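NAD(P)H dehydrogenase (quinone) (Deinococcus radiodurans, PDB 1YDG) catalyses the FMN-dependent reduction of quinones to quinols with NADH or NADPH as electron donor, working as a homotetramer with one flavin per monomer. Local coordinates at residues M23-A28 with V38-V43; R32-E37 with R192-T197; G129-T134 with G168-A173. All coordinates share one frame; numbering follows the deposited sequence.

Contact 1 (M23-A28 with V38-V43)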
loop_
_atom_site.group_PDB
_atom_site.type_symbol
_atom_site.label_atom_id
_atom_site.label_comp_id
_atom_site.label_asym_id
_atom_site.label_seq_id
_atom_site.Cartn_x
_atom_site.Cartn_y
_atom_site.Cartn_z
ATOM N N MET B 23 15.071 -17.375 -9.762
ATOM C CA MET B 23 13.618 -17.419 -9.653
ATOM C C MET B 23 12.969 -17.399 -11.020
ATOM O O MET B 23 12.037 -18.133 -11.260
ATOM C CB MET B 23 13.097 -16.227 -8.835
ATOM C CG MET B 23 13.517 -16.232 -7.379
ATOM S SD MET B 23 13.040 -14.721 -6.538
ATOM C CE MET B 23 11.292 -14.939 -6.477
ATOM N N ALA B 24 13.463 -16.533 -11.905
ATOM C CA ALA B 24 12.883 -16.371 -13.224
ATOM C C ALA B 24 13.087 -17.611 -14.073
ATOM O O ALA B 24 12.184 -18.009 -14.814
ATOM C CB ALA B 24 13.445 -15.146 -13.903
ATOM N N GLN B 25 14.252 -18.246 -13.940
ATOM C CA GLN B 25 14.486 -19.527 -14.617
ATOM C C GLN B 25 13.503 -20.588 -14.139
ATOM O O GLN B 25 12.966 -21.338 -14.951
ATOM C CB GLN B 25 15.922 -20.012 -14.422
ATOM C CG GLN B 25 16.991 -19.121 -15.030
ATOM C CD GLN B 25 18.392 -19.678 -14.800
ATOM O OE1 GLN B 25 18.810 -20.597 -15.492
ATOM N NE2 GLN B 25 19.099 -19.147 -13.808
ATOM N N GLU B 26 13.246 -20.639 -12.835
ATOM C CA GLU B 26 12.258 -21.587 -12.282
ATOM C C GLU B 26 10.862 -21.305 -12.836
ATOM O O GLU B 26 10.131 -22.227 -13.247
ATOM C CB GLU B 26 12.278 -21.533 -10.741
ATOM C CG GLU B 26 11.487 -22.638 -10.060
ATOM C CD GLU B 26 12.116 -24.029 -10.218
ATOM O OE1 GLU B 26 13.353 -24.155 -10.219
ATOM O OE2 GLU B 26 11.362 -25.004 -10.335
ATOM N N ALA B 27 10.506 -20.019 -12.883
ATOM C CA ALA B 27 9.246 -19.557 -13.496
ATOM C C ALA B 27 9.145 -19.978 -14.959
ATOM O O ALA B 27 8.128 -20.507 -15.386
ATOM C CB ALA B 27 9.123 -18.028 -13.386
ATOM N N ALA B 28 10.214 -19.756 -15.716
ATOM C CA ALA B 28 10.228 -20.082 -17.129
ATOM C C ALA B 28 10.038 -21.585 -17.408
ATOM O O ALA B 28 9.299 -21.953 -18.317
ATOM C CB ALA B 28 11.496 -19.576 -17.775
ATOM N N VAL B 38 7.203 -19.668 -23.788
ATOM C CA VAL B 38 7.815 -18.792 -22.790
ATOM C C VAL B 38 8.942 -17.916 -23.340
ATOM O O VAL B 38 9.802 -18.391 -24.085
ATOM C CB VAL B 38 8.362 -19.616 -21.603
ATOM C CG1 VAL B 38 8.761 -18.705 -20.461
ATOM C CG2 VAL B 38 7.313 -20.649 -21.121
ATOM N N ARG B 39 8.925 -16.642 -22.965
ATOM C CA ARG B 39 10.108 -15.775 -23.070
ATOM C C ARG B 39 10.613 -15.431 -21.680
ATOM O O ARG B 39 9.879 -14.873 -20.882
ATOM C CB ARG B 39 9.805 -14.474 -23.816
ATOM C CG ARG B 39 9.415 -14.703 -25.241
ATOM C CD ARG B 39 9.228 -13.390 -25.981
ATOM N NE ARG B 39 8.868 -13.652 -27.362
ATOM C CZ ARG B 39 8.394 -12.751 -28.216
ATOM N NH1 ARG B 39 8.251 -11.481 -27.860
ATOM N NH2 ARG B 39 8.088 -13.135 -29.447
ATOM N N LEU B 40 11.872 -15.755 -21.416
ATOM C CA LEU B 40 12.603 -15.272 -20.263
ATOM C C LEU B 40 13.420 -14.063 -20.687
ATOM O O LEU B 40 14.273 -14.167 -21.569
ATOM C CB LEU B 40 13.527 -16.373 -19.758
ATOM C CG LEU B 40 14.486 -16.082 -18.607
ATOM C CD1 LEU B 40 13.696 -15.690 -17.403
ATOM C CD2 LEU B 40 15.328 -17.323 -18.322
ATOM N N LEU B 41 13.160 -12.929 -20.048
ATOM C CA LEU B 41 13.641 -11.617 -20.488
ATOM C C LEU B 41 14.200 -10.834 -19.316
ATOM O O LEU B 41 13.529 -10.628 -18.297
ATOM C CB LEU B 41 12.484 -10.826 -21.101
ATOM C CG LEU B 41 11.779 -11.509 -22.272
ATOM C CD1 LEU B 41 10.388 -10.939 -22.421
ATOM C CD2 LEU B 41 12.580 -11.358 -23.546
ATOM N N LYS B 42 15.424 -10.358 -19.458
ATOM C CA LYS B 42 16.038 -9.577 -18.386
ATOM C C LYS B 42 15.774 -8.091 -18.578
ATOM O O LYS B 42 15.682 -7.571 -19.713
ATOM C CB LYS B 42 17.546 -9.868 -18.296
ATOM C CG LYS B 42 18.353 -9.299 -19.435
ATOM C CD LYS B 42 19.820 -9.700 -19.412
ATOM C CE LYS B 42 20.557 -9.077 -20.617
ATOM N NZ LYS B 42 21.740 -9.881 -21.063
ATOM N N VAL B 43 15.675 -7.391 -17.458
ATOM C CA VAL B 43 15.542 -5.951 -17.467
ATOM C C VAL B 43 16.930 -5.322 -17.655
ATOM O O VAL B 43 17.876 -5.633 -16.937
ATOM C CB VAL B 43 14.866 -5.430 -16.154
ATOM C CG1 VAL B 43 14.952 -3.918 -16.047
ATOM C CG2 VAL B 43 13.405 -5.878 -16.062
#

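Contact 2 (R32-E37 with R192-T197)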
loop_
_atom_site.group_PDB
_atom_site.type_symbol
_atom_site.label_atom_id
_atom_site.label_comp_id
_atom_site.label_asym_id
_atom_site.label_seq_id
_atom_site.Cartn_x
_atom_site.Cartn_y
_atom_site.Cartn_z
ATOM N N ARG B 32 6.911 -23.489 -19.314
ATOM C CA ARG B 32 7.092 -24.520 -20.360
ATOM C C ARG B 32 6.403 -25.830 -20.021
ATOM O O ARG B 32 5.733 -26.430 -20.858
ATOM C CB ARG B 32 8.566 -24.828 -20.570
ATOM C CG ARG B 32 9.272 -23.765 -21.352
ATOM C CD ARG B 32 10.749 -24.085 -21.546
ATOM N NE ARG B 32 11.480 -22.825 -21.547
ATOM C CZ ARG B 32 12.339 -22.430 -20.614
ATOM N NH1 ARG B 32 12.657 -23.218 -19.580
ATOM N NH2 ARG B 32 12.900 -21.229 -20.736
ATOM N N ALA B 33 6.585 -26.277 -18.789
ATOM C CA ALA B 33 5.958 -27.508 -18.308
ATOM C C ALA B 33 4.425 -27.427 -18.362
ATOM O O ALA B 33 3.752 -28.444 -18.583
ATOM C CB ALA B 33 6.439 -27.822 -16.901
ATOM N N ALA B 34 3.886 -26.218 -18.174
ATOM C CA ALA B 34 2.456 -25.969 -18.270
ATOM C C ALA B 34 1.984 -25.837 -19.713
ATOM O O ALA B 34 0.813 -25.562 -19.950
ATOM C CB ALA B 34 2.073 -24.724 -17.477
ATOM N N GLY B 35 2.884 -26.016 -20.679
ATOM C CA GLY B 35 2.507 -25.987 -22.096
ATOM C C GLY B 35 2.482 -24.601 -22.720
ATOM O O GLY B 35 2.006 -24.433 -23.856
ATOM N N ALA B 36 2.972 -23.602 -21.993
ATOM C CA ALA B 36 3.043 -22.249 -22.521
ATOM C C ALA B 36 4.246 -22.074 -23.442
ATOM O O ALA B 36 5.216 -22.824 -23.371
ATOM C CB ALA B 36 3.115 -21.231 -21.375
ATOM N N GLU B 37 4.157 -21.075 -24.310
ATOM C CA GLU B 37 5.306 -20.565 -25.035
ATOM C C GLU B 37 5.940 -19.485 -24.174
ATOM O O GLU B 37 5.287 -18.494 -23.869
ATOM C CB GLU B 37 4.873 -19.964 -26.376
ATOM C CG GLU B 37 6.037 -19.403 -27.172
ATOM C CD GLU B 37 5.681 -19.047 -28.596
ATOM O OE1 GLU B 37 4.519 -18.675 -28.865
ATOM O OE2 GLU B 37 6.596 -19.128 -29.450
ATOM N N ARG B 192 -0.526 -21.905 -12.375
ATOM C CA ARG B 192 -1.862 -21.406 -12.139
ATOM C C ARG B 192 -2.210 -20.255 -13.069
ATOM O O ARG B 192 -3.294 -20.223 -13.638
ATOM C CB ARG B 192 -1.952 -20.966 -10.691
ATOM C CG ARG B 192 -3.168 -20.179 -10.364
ATOM C CD ARG B 192 -3.167 -19.848 -8.865
ATOM N NE ARG B 192 -4.117 -18.779 -8.615
ATOM C CZ ARG B 192 -5.426 -18.951 -8.569
ATOM N NH1 ARG B 192 -5.949 -20.162 -8.740
ATOM N NH2 ARG B 192 -6.214 -17.911 -8.356
ATOM N N GLN B 193 -1.294 -19.303 -13.207
ATOM C CA GLN B 193 -1.519 -18.165 -14.101
ATOM C C GLN B 193 -1.705 -18.591 -15.554
ATOM O O GLN B 193 -2.563 -18.049 -16.256
ATOM C CB GLN B 193 -0.391 -17.138 -13.976
ATOM C CG GLN B 193 -0.526 -15.953 -14.937
ATOM C CD GLN B 193 0.422 -14.833 -14.639
ATOM O OE1 GLN B 193 1.194 -14.903 -13.696
ATOM N NE2 GLN B 193 0.371 -13.769 -15.453
ATOM N N VAL B 194 -0.912 -19.557 -16.002
ATOM C CA VAL B 194 -1.043 -20.091 -17.370
ATOM C C VAL B 194 -2.413 -20.745 -17.567
ATOM O O VAL B 194 -3.083 -20.479 -18.556
ATOM C CB VAL B 194 0.098 -21.097 -17.697
ATOM C CG1 VAL B 194 -0.205 -21.907 -18.966
ATOM C CG2 VAL B 194 1.419 -20.371 -17.818
ATOM N N GLU B 195 -2.829 -21.569 -16.603
ATOM C CA GLU B 195 -4.174 -22.185 -16.623
ATOM C C GLU B 195 -5.321 -21.156 -16.655
ATOM O O GLU B 195 -6.249 -21.271 -17.467
ATOM C CB GLU B 195 -4.340 -23.135 -15.430
ATOM C CG GLU B 195 -3.493 -24.406 -15.556
ATOM C CD GLU B 195 -3.419 -25.238 -14.272
ATOM O OE1 GLU B 195 -4.115 -24.906 -13.275
ATOM O OE2 GLU B 195 -2.658 -26.239 -14.269
ATOM N N LEU B 196 -5.257 -20.146 -15.797
ATOM C CA LEU B 196 -6.240 -19.047 -15.861
ATOM C C LEU B 196 -6.237 -18.329 -17.220
ATOM O O LEU B 196 -7.296 -18.077 -17.805
ATOM C CB LEU B 196 -6.023 -18.042 -14.727
ATOM C CG LEU B 196 -6.433 -18.526 -13.324
ATOM C CD1 LEU B 196 -5.874 -17.611 -12.250
ATOM C CD2 LEU B 196 -7.943 -18.645 -13.175
ATOM N N THR B 197 -5.045 -18.020 -17.724
ATOM C CA THR B 197 -4.907 -17.298 -18.982
ATOM C C THR B 197 -5.490 -18.102 -20.162
ATOM O O THR B 197 -6.218 -17.558 -20.988
ATOM C CB THR B 197 -3.440 -16.966 -19.293
ATOM O OG1 THR B 197 -2.817 -16.340 -18.162
ATOM C CG2 THR B 197 -3.353 -16.044 -20.496
#

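Contact 3 (G129-T134 with G168-A173)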
loop_
_atom_site.group_PDB
_atom_site.type_symbol
_atom_site.label_atom_id
_atom_site.label_comp_id
_atom_site.label_asym_id
_atom_site.label_seq_id
_atom_site.Cartn_x
_atom_site.Cartn_y
_atom_site.Cartn_z
ATOM N N GLY B 129 11.603 -7.701 4.831
ATOM C CA GLY B 129 12.289 -6.479 4.440
ATOM C C GLY B 129 11.725 -5.749 3.227
ATOM O O GLY B 129 12.481 -5.217 2.437
ATOM N N GLY B 130 10.404 -5.763 3.060
ATOM C CA GLY B 130 9.725 -4.906 2.089
ATOM C C GLY B 130 9.213 -5.627 0.864
ATOM O O GLY B 130 8.670 -5.000 -0.049
ATOM N N GLN B 131 9.383 -6.943 0.855
ATOM C CA GLN B 131 8.904 -7.788 -0.202
ATOM C C GLN B 131 7.417 -7.562 -0.520
ATOM O O GLN B 131 7.062 -7.387 -1.688
ATOM C CB GLN B 131 9.096 -9.264 0.159
ATOM C CG GLN B 131 10.537 -9.773 0.134
ATOM C CD GLN B 131 11.119 -9.945 1.525
ATOM O OE1 GLN B 131 11.011 -9.041 2.372
ATOM N NE2 GLN B 131 11.765 -11.089 1.764
ATOM N N GLU B 132 6.564 -7.583 0.508
ATOM C CA GLU B 132 5.131 -7.469 0.292
ATOM C C GLU B 132 4.797 -6.138 -0.333
ATOM O O GLU B 132 4.002 -6.071 -1.258
ATOM C CB GLU B 132 4.339 -7.632 1.594
ATOM C CG GLU B 132 4.380 -9.030 2.120
ATOM C CD GLU B 132 3.527 -9.249 3.362
ATOM O OE1 GLU B 132 3.505 -10.406 3.800
ATOM O OE2 GLU B 132 2.870 -8.326 3.886
ATOM N N THR B 133 5.426 -5.072 0.145
ATOM C CA THR B 133 5.138 -3.779 -0.428
ATOM C C THR B 133 5.662 -3.723 -1.884
ATOM O O THR B 133 5.023 -3.103 -2.732
ATOM C CB THR B 133 5.601 -2.619 0.456
ATOM O OG1 THR B 133 7.009 -2.714 0.700
ATOM C CG2 THR B 133 4.839 -2.636 1.816
ATOM N N THR B 134 6.765 -4.419 -2.178
ATOM C CA THR B 134 7.347 -4.402 -3.530
ATOM C C THR B 134 6.376 -5.037 -4.480
ATOM O O THR B 134 6.131 -4.501 -5.557
ATOM C CB THR B 134 8.688 -5.143 -3.615
ATOM O OG1 THR B 134 9.631 -4.533 -2.721
ATOM C CG2 THR B 134 9.256 -5.114 -5.034
ATOM N N GLY B 168 2.509 -13.179 -4.049
ATOM C CA GLY B 168 3.480 -13.639 -5.017
ATOM C C GLY B 168 4.709 -14.205 -4.334
ATOM O O GLY B 168 5.003 -13.888 -3.190
ATOM N N ALA B 169 5.432 -15.042 -5.056
ATOM C CA ALA B 169 6.648 -15.673 -4.533
ATOM C C ALA B 169 7.608 -14.602 -4.051
ATOM O O ALA B 169 7.802 -13.585 -4.716
ATOM C CB ALA B 169 7.314 -16.543 -5.606
ATOM N N SER B 170 8.164 -14.807 -2.865
ATOM C CA SER B 170 9.174 -13.904 -2.345
ATOM C C SER B 170 10.185 -14.675 -1.527
ATOM O O SER B 170 9.832 -15.431 -0.615
ATOM C CB SER B 170 8.571 -12.734 -1.553
ATOM O OG SER B 170 7.948 -13.150 -0.367
ATOM N N VAL B 171 11.439 -14.466 -1.900
ATOM C CA VAL B 171 12.570 -15.228 -1.445
ATOM C C VAL B 171 13.452 -14.330 -0.584
ATOM O O VAL B 171 13.599 -13.142 -0.873
ATOM C CB VAL B 171 13.363 -15.712 -2.668
ATOM C CG1 VAL B 171 14.715 -16.275 -2.277
ATOM C CG2 VAL B 171 12.550 -16.735 -3.446
ATOM N N THR B 172 14.034 -14.898 0.472
ATOM C CA THR B 172 15.033 -14.191 1.276
ATOM C C THR B 172 16.413 -14.450 0.661
ATOM O O THR B 172 16.908 -15.588 0.650
ATOM C CB THR B 172 14.970 -14.593 2.753
ATOM O OG1 THR B 172 13.652 -14.341 3.250
ATOM C CG2 THR B 172 15.949 -13.774 3.587
ATOM N N ALA B 173 16.995 -13.383 0.108
ATOM C CA ALA B 173 18.254 -13.439 -0.640
ATOM C C ALA B 173 19.436 -13.664 0.301
ATOM O O ALA B 173 19.718 -12.818 1.161
ATOM C CB ALA B 173 18.449 -12.142 -1.439
#

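Contact 1 (M23-A28 with V38-V43)
A28 N donates to A24 O at 2.8 Å, the shortest polar bond here and an ordinary helical i+4 step. It belongs to the helical turn that puts the two alanine methyls, four residues apart, on the side of helix 19-33 that faces V38 and L40. The pairing is part of a beta-alpha-beta crossover, the first such unit of this flavodoxin-like domain: strands 8-13 and 37-42 pair in parallel, and helix 19-33 runs back between them, its short axis at 169° to that of the strand with a closest approach of 8.9 Å. No hydrogen bond passes between the two segments, and the packing is apolar. L40 does most of the filling. With its CG anti to the backbone N (chi1 176°), the leucine fork reaches across to the helix: CD1 packs on A24 CB at 3.6 Å and also lies 3.8 Å from A24 O, while CD2 crosses the stem of Q25 obliquely, 4.1 Å from its CG. A24 and L40 both rest on F13 of strand 8-13, which ties the contact to the neighbouring strand. Strand alternation turns R39 to the far side of the sheet, where it makes a salt bridge with D75 and a cation-pi contact with W78. One turn further along the helix, A28 meets both branches of V38: CG1 touches A28 CB at 3.9 Å, and CG2 lies 3.7 Å from A28 O.

Contact 2 (R32-E37 with R192-T197)
V194 points its branched end from segment 192-197 of helix 180-204 at two alanine methyls, A34 CB and A36 CB, and the two branches divide the work. CG1, anti to the backbone N (chi1 166°), packs on A34 CB at 3.9 Å and lies equally near A34 O. CG2 meets A36 CB at 4.0 Å. The two alanines, the residues before and after G35 in sequence, both direct their CB at the valine, so a single side chain spans the turn that joins helix 19-33 to strand 37-42. That turn is a Schellman motif: G35 leaves helical geometry with a positive phi of 86°, and G35 N bonds back to R32 O at 2.9 Å. In this flavodoxin-like fold the end of the first crossover helix lies beside the C-terminal helix 180-204, with E37 already pairing with V7 and L9 as the next strand begins. The other faces of the C-terminal helix are occupied differently. Q193 O receives two donors from opposite faces of its carbonyl plane, T197 N at 2.9 Å and T197 OG1 at 2.6 Å, the hydroxyl standing 37° out of that plane. The Q193 amide is held at both ends, OE1 by S119 OG and NE2 by I82 O and T117 OG1, which joins this side of the helix to the sheet. R192 turns away from the alanines: L196 CD1 sits over the centre of one face of its guanidinium, 3.9 Å above the plane, and NH1 bonds N115 OD1 of a second subunit.

Contact 3 (G129-T134 with G168-A173)
Q131 leaves the helix with CG beside its backbone N (chi1 -72°) and then bends at chi2 (104°), which lays its stem against S170 and carries its amide on toward V171 and T172. S170 CB lies 3.9 Å from both CB and CG of Q131, an aliphatic contact between the start of helix 131-144 and strand 170-172 of the flavodoxin-like sheet. S170 OG, set between its own backbone N and carbonyl carbon, is engaged by N165 ND2. The amide passes the strand without bonding to it: Q131 NE2 is 3.8 Å from V171 O and 4.0 Å from T172 OG1. Its hydrogen bond goes instead to N126 O, while OE1 accepts a weak bond from G129 N at 2.9 Å. G130 is the N-cap residue, and its O takes both T134 N and T134 OG1, the hydroxyl from above the carbonyl plane. E132 OE1 reaches G130 N of a third subunit, and the same bond is returned across the interface. One sound bond to N126 O and a weak one from G129 N probably restrict the amide's rotation and link the FMN-binding residues 123-129 to the start of helix 131-144.

Contacts 1 and 2 share helix 19-33 and lie with centres about 13 Å apart; they meet directly, V38 CG2 packing on R32 N at 3.4 Å. Their segments alternate along the chain: contact 1 closes the first crossover, and contact 2 joins the turn within it to the C-terminal helix 180-204. Contact 3 comes after contact 1 has closed and is nested inside the loop closed by contact 2. It reaches the same sheet about 17 Å from contact 1, centre to centre, touching it through M23 SD on V171 CG2. The centres of contacts 2 and 3 are about 23 Å apart, and these two do not touch. FMN-binding residues occur in contact 3 itself, whereas contact 2 is distant from the annotated sites.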